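Local coordinates for molybdopterin-guanine dinucleotide biosynthesis protein B (Bacillus subtilis subsp. spizizenii, PDB 4OYH), which binds GTP, hydrolyses it weakly, and may act as an adapter in making and using the molybdopterin guanine dinucleotide form of the molybdenum cofactor, at residues A[96-100]-A[101-105]; A[83-86]-A[87-91]. The protein carries 2 engineered substitutions. One frame throughout, in Å; residues are numbered along the deposited sequence.

Interaction 1: residues A[96-100]-A[101-105]; sequences ELYQF and LETDC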
loop_
_atom_site.group_PDB
_atom_site.type_symbol
_atom_site.label_atom_id
_atom_site.label_comp_id
_atom_site.label_asym_id
_atom_site.label_seq_id
_atom_site.Cartn_x
_atom_site.Cartn_y
_atom_site.Cartn_z
ATOM N N GLU A 96 5.325 9.890 -7.480
ATOM C CA GLU A 96 5.947 10.459 -6.278
ATOM C C GLU A 96 5.994 9.448 -5.119
ATOM O O GLU A 96 7.000 9.318 -4.401
ATOM C CB GLU A 96 5.203 11.710 -5.827
ATOM C CG GLU A 96 5.310 12.872 -6.809
ATOM C CD GLU A 96 4.249 13.963 -6.588
ATOM O OE1 GLU A 96 3.256 13.720 -5.875
ATOM O OE2 GLU A 96 4.411 15.073 -7.137
ATOM N N LEU A 97 4.898 8.734 -4.950
ATOM C CA LEU A 97 4.844 7.681 -3.966
ATOM C C LEU A 97 5.991 6.717 -4.218
ATOM O O LEU A 97 6.669 6.362 -3.284
ATOM C CB LEU A 97 3.509 6.950 -4.004
ATOM C CG LEU A 97 2.841 6.391 -2.730
ATOM C CD1 LEU A 97 2.018 5.131 -3.070
ATOM C CD2 LEU A 97 3.780 6.099 -1.584
ATOM N N TYR A 98 6.218 6.302 -5.461
ATOM C CA TYR A 98 7.288 5.339 -5.735
ATOM C C TYR A 98 8.666 5.927 -5.441
ATOM O O TYR A 98 9.569 5.200 -5.032
ATOM C CB TYR A 98 7.250 4.842 -7.183
ATOM C CG TYR A 98 6.271 3.731 -7.366
ATOM C CD1 TYR A 98 4.937 4.011 -7.547
ATOM C CD2 TYR A 98 6.656 2.403 -7.302
ATOM C CE1 TYR A 98 3.994 3.006 -7.692
ATOM C CE2 TYR A 98 5.717 1.377 -7.461
ATOM C CZ TYR A 98 4.375 1.694 -7.639
ATOM O OH TYR A 98 3.394 0.726 -7.793
ATOM N N GLN A 99 8.810 7.230 -5.655
ATOM C CA GLN A 99 10.049 7.914 -5.381
ATOM C C GLN A 99 10.275 7.935 -3.879
ATOM O O GLN A 99 11.351 7.599 -3.427
ATOM C CB GLN A 99 10.035 9.316 -5.971
ATOM C CG GLN A 99 10.831 9.402 -7.257
ATOM C CD GLN A 99 10.291 10.409 -8.268
ATOM O OE1 GLN A 99 9.265 11.049 -8.067
ATOM N NE2 GLN A 99 10.989 10.524 -9.377
ATOM N N PHE A 100 9.232 8.241 -3.115
ATOM C CA PHE A 100 9.291 8.182 -1.656
ATOM C C PHE A 100 9.667 6.793 -1.058
ATOM O O PHE A 100 10.432 6.705 -0.100
ATOM C CB PHE A 100 7.952 8.660 -1.120
ATOM C CG PHE A 100 7.855 8.675 0.353
ATOM C CD1 PHE A 100 7.444 7.546 1.038
ATOM C CD2 PHE A 100 8.136 9.825 1.067
ATOM C CE1 PHE A 100 7.325 7.560 2.410
ATOM C CE2 PHE A 100 8.032 9.834 2.449
ATOM C CZ PHE A 100 7.611 8.700 3.107
ATOM N N LEU A 101 9.156 5.708 -1.620
ATOM C CA LEU A 101 9.534 4.369 -1.149
ATOM C C LEU A 101 10.871 3.968 -1.762
ATOM O O LEU A 101 11.285 2.849 -1.651
ATOM C CB LEU A 101 8.460 3.354 -1.517
ATOM C CG LEU A 101 7.239 3.044 -0.647
ATOM C CD1 LEU A 101 7.146 3.829 0.608
ATOM C CD2 LEU A 101 6.007 3.225 -1.480
ATOM N N GLU A 102 11.504 4.900 -2.473
ATOM C CA GLU A 102 12.898 4.771 -2.881
ATOM C C GLU A 102 13.167 3.630 -3.847
ATOM O O GLU A 102 14.120 2.880 -3.660
ATOM C CB GLU A 102 13.789 4.613 -1.647
ATOM C CG GLU A 102 13.657 5.762 -0.642
ATOM C CD GLU A 102 14.681 5.660 0.495
ATOM O OE1 GLU A 102 15.474 4.679 0.484
ATOM O OE2 GLU A 102 14.687 6.548 1.393
ATOM N N THR A 103 12.357 3.530 -4.899
ATOM C CA THR A 103 12.637 2.605 -5.991
ATOM C C THR A 103 13.567 3.313 -6.974
ATOM O O THR A 103 13.593 4.526 -6.993
ATOM C CB THR A 103 11.326 2.143 -6.715
ATOM O OG1 THR A 103 10.617 3.284 -7.197
ATOM C CG2 THR A 103 10.401 1.363 -5.769
ATOM N N ASP A 104 14.310 2.570 -7.790
ATOM C CA ASP A 104 15.186 3.170 -8.824
ATOM C C ASP A 104 14.438 3.602 -10.082
ATOM O O ASP A 104 14.897 4.441 -10.839
ATOM C CB ASP A 104 16.268 2.183 -9.304
ATOM C CG ASP A 104 17.293 1.820 -8.237
ATOM O OD1 ASP A 104 17.443 2.582 -7.240
ATOM O OD2 ASP A 104 17.970 0.768 -8.439
ATOM N N CYS A 105 13.315 2.954 -10.342
ATOM C CA CYS A 105 12.650 3.074 -11.625
ATOM C C CYS A 105 11.283 2.399 -11.574
ATOM O O CYS A 105 10.898 1.853 -10.542
ATOM C CB CYS A 105 13.512 2.469 -12.726
ATOM S SG CYS A 105 14.052 0.790 -12.385
#

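Interaction 2: residues A[83-86]-A[87-91]; sequences LTAR and RLWDL. Engineered in segment 87-91: Leu88 (natural residue Asn).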
loop_
_atom_site.group_PDB
_atom_site.type_symbol
_atom_site.label_atom_id
_atom_site.label_comp_id
_atom_site.label_asym_id
_atom_site.label_seq_id
_atom_site.Cartn_x
_atom_site.Cartn_y
_atom_site.Cartn_z
ATOM N N LEU A 83 -0.795 -2.053 2.098
ATOM C CA LEU A 83 -1.423 -0.748 2.289
ATOM C C LEU A 83 -2.575 -0.544 1.311
ATOM O O LEU A 83 -2.456 -0.797 0.118
ATOM C CB LEU A 83 -0.324 0.329 2.135
ATOM C CG LEU A 83 -0.561 1.840 2.241
ATOM C CD1 LEU A 83 -1.178 2.338 0.990
ATOM C CD2 LEU A 83 -1.392 2.266 3.391
ATOM N N THR A 84 -3.682 -0.047 1.830
ATOM C CA THR A 84 -4.808 0.427 1.011
ATOM C C THR A 84 -5.091 1.924 1.282
ATOM O O THR A 84 -5.304 2.338 2.427
ATOM C CB THR A 84 -6.103 -0.348 1.310
ATOM O OG1 THR A 84 -6.448 -0.106 2.674
ATOM C CG2 THR A 84 -5.928 -1.844 1.139
ATOM N N ALA A 85 -5.164 2.727 0.231
ATOM C CA ALA A 85 -5.266 4.176 0.386
ATOM C C ALA A 85 -6.244 4.794 -0.588
ATOM O O ALA A 85 -5.940 4.876 -1.750
ATOM C CB ALA A 85 -3.912 4.822 0.202
ATOM N N ARG A 86 -7.390 5.243 -0.076
ATOM C CA ARG A 86 -8.407 5.956 -0.846
ATOM C C ARG A 86 -8.099 7.453 -1.006
ATOM O O ARG A 86 -8.388 8.246 -0.123
ATOM C CB ARG A 86 -9.773 5.804 -0.170
ATOM C CG ARG A 86 -10.541 4.594 -0.614
ATOM C CD ARG A 86 -11.746 4.214 0.283
ATOM N NE ARG A 86 -12.218 2.893 -0.138
ATOM C CZ ARG A 86 -12.848 2.659 -1.288
ATOM N NH1 ARG A 86 -13.139 3.672 -2.106
ATOM N NH2 ARG A 86 -13.192 1.413 -1.618
ATOM N N ARG A 87 -7.527 7.815 -2.143
ATOM C CA ARG A 87 -7.295 9.212 -2.526
ATOM C C ARG A 87 -7.725 9.471 -3.962
ATOM O O ARG A 87 -8.071 8.555 -4.728
ATOM C CB ARG A 87 -5.813 9.600 -2.430
ATOM C CG ARG A 87 -5.158 9.325 -1.161
ATOM C CD ARG A 87 -5.929 9.912 -0.066
ATOM N NE ARG A 87 -5.145 10.354 1.074
ATOM C CZ ARG A 87 -5.681 10.504 2.260
ATOM N NH1 ARG A 87 -6.974 10.218 2.429
ATOM N NH2 ARG A 87 -4.957 10.955 3.266
ATOM N N LEU A 88 -7.632 10.728 -4.342
ATOM C CA LEU A 88 -7.865 11.099 -5.716
ATOM C C LEU A 88 -6.512 10.979 -6.392
ATOM O O LEU A 88 -5.805 11.975 -6.591
ATOM C CB LEU A 88 -8.457 12.507 -5.828
ATOM C CG LEU A 88 -9.185 12.892 -7.122
ATOM C CD1 LEU A 88 -8.733 14.276 -7.515
ATOM C CD2 LEU A 88 -8.969 11.933 -8.276
ATOM N N TRP A 89 -6.169 9.727 -6.699
ATOM C CA TRP A 89 -4.914 9.355 -7.336
ATOM C C TRP A 89 -4.896 9.744 -8.786
ATOM O O TRP A 89 -5.851 9.490 -9.497
ATOM C CB TRP A 89 -4.685 7.841 -7.266
ATOM C CG TRP A 89 -4.437 7.354 -5.893
ATOM C CD1 TRP A 89 -5.272 6.599 -5.116
ATOM C CD2 TRP A 89 -3.280 7.601 -5.118
ATOM N NE1 TRP A 89 -4.696 6.362 -3.914
ATOM C CE2 TRP A 89 -3.466 6.967 -3.884
ATOM C CE3 TRP A 89 -2.085 8.297 -5.351
ATOM C CZ2 TRP A 89 -2.494 7.004 -2.868
ATOM C CZ3 TRP A 89 -1.117 8.328 -4.333
ATOM C CH2 TRP A 89 -1.333 7.691 -3.126
ATOM N N ASP A 90 -3.800 10.347 -9.213
ATOM C CA ASP A 90 -3.468 10.396 -10.606
ATOM C C ASP A 90 -2.040 9.877 -10.690
ATOM O O ASP A 90 -1.421 9.644 -9.664
ATOM C CB ASP A 90 -3.627 11.804 -11.200
ATOM C CG ASP A 90 -3.083 12.899 -10.303
ATOM O OD1 ASP A 90 -1.864 12.928 -10.032
ATOM O OD2 ASP A 90 -3.884 13.760 -9.883
ATOM N N LEU A 91 -1.555 9.681 -11.916
ATOM C CA LEU A 91 -0.323 8.985 -12.183
ATOM C C LEU A 91 0.870 9.703 -11.598
ATOM O O LEU A 91 1.801 9.069 -11.121
ATOM C CB LEU A 91 -0.121 8.801 -13.682
ATOM C CG LEU A 91 1.169 8.061 -14.048
ATOM C CD1 LEU A 91 1.367 6.779 -13.219
ATOM C CD2 LEU A 91 1.170 7.712 -15.543
#

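Interaction 1: residues A[96-100]-A[101-105]
Thr103 carries OG1 between its own backbone N and carbonyl carbon (chi1 57°), which turns the hydroxyl back onto Tyr98 O, 3.1 Å from OG1. Its CG2 lies near ring atom CD2 of Tyr98, with OG1 at the ring edge. Tyr98 O is gripped twice: the hydroxyl donates from well above the carbonyl plane, whereas Thr103 N, 3.3 Å from Tyr98 O, arrives almost in line with the carbonyl bond through a nearly straight N-H (174°). Beside this bond, Glu102 N reaches Gln99 O at 2.9 Å, and Leu101 N still makes a helical bond to Leu97 O. Leu97 and Leu101 run side by side, their CD2 atoms 3.6 Å apart, while Phe100 swings its ring away from its own N (chi1 -179°) so that CD1 meets Leu101 CD1 at 3.8 Å. Farther out, Tyr98 OH bonds to Cys43 O, and Phe100 meets Phe100 of the second subunit. Glu102, Thr103 and Asp104 probably belong to the GTP site, as inferred from a close relative. Positive phi at Glu102, with the bonds Thr103 N to Tyr98 O and Glu102 N to Gln99 O, makes this a Schellman motif that ends helix 91-100 before strand 105-109.

Interaction 2: residues A[83-86]-A[87-91]
Trp89 folds back over the turn with its indole edge toward the end of the strand, and NE1 donates to Ala85 O at 2.9 Å. The bond is nearly straight (177° at the hydrogen), with the acceptor in the indole plane and the donor tilted 30° from the carbonyl plane. Because the bond runs in the plane of the ring, it helps to fix the position of the pyrrole edge and should resist swinging of the indole away from the strand. Farther along the same edge, CZ2 rests against Ala85 CB at 4.0 Å, adding an apolar touch to the polar one. The chi1 of Trp89 (-68°) sets CG beside its own backbone N and opposite the carbonyl carbon, directing the ring back toward the strand. Arg87 approaches differently: its CB stands 3.7 Å above one face of the indole, displaced toward the rim. Bends at chi2 and chi3 then fold its chain alongside the preceding peptide, bringing CD to 3.0 Å from Arg86 O, an oxygen that lies near the guanidinium plane at the edge of the group. The guanidinium itself is held elsewhere, by a salt bridge from NH1 to Asp71 and a hydrogen bond from NH2 to Leu101 O of the second subunit. Between Arg87 and Trp89 the backbone makes an inverse gamma turn centred on the engineered Leu88, with a weak bond from Trp89 N to Arg87 O. The chain thus passes from strand 80-86, which pairs antiparallel with the second subunit, through this turn to Asp90, the N-cap of helix 91-100.

Interaction 2 comes first along the chain and interaction 1 follows; helix 91-100 runs from the end of segment 87-91 through segment 96-100. Their centres lie about 15 Å apart, and they meet directly where Leu97 CD1 packs on Trp89 CH2 at 4.2 Å. Interaction 2 leads from the two-stranded antiparallel sheet into the helix, whereas interaction 1 leads out of it to strand 105-109 of the parallel sheet, so together they bracket the helical link between the two sheets. Both also reach the second subunit: Trp89 and Arg87 of one chain pack on Leu101 and Thr103 of the other, respectively, joining interaction 2 of one copy to interaction 1 of its partner in the dimer.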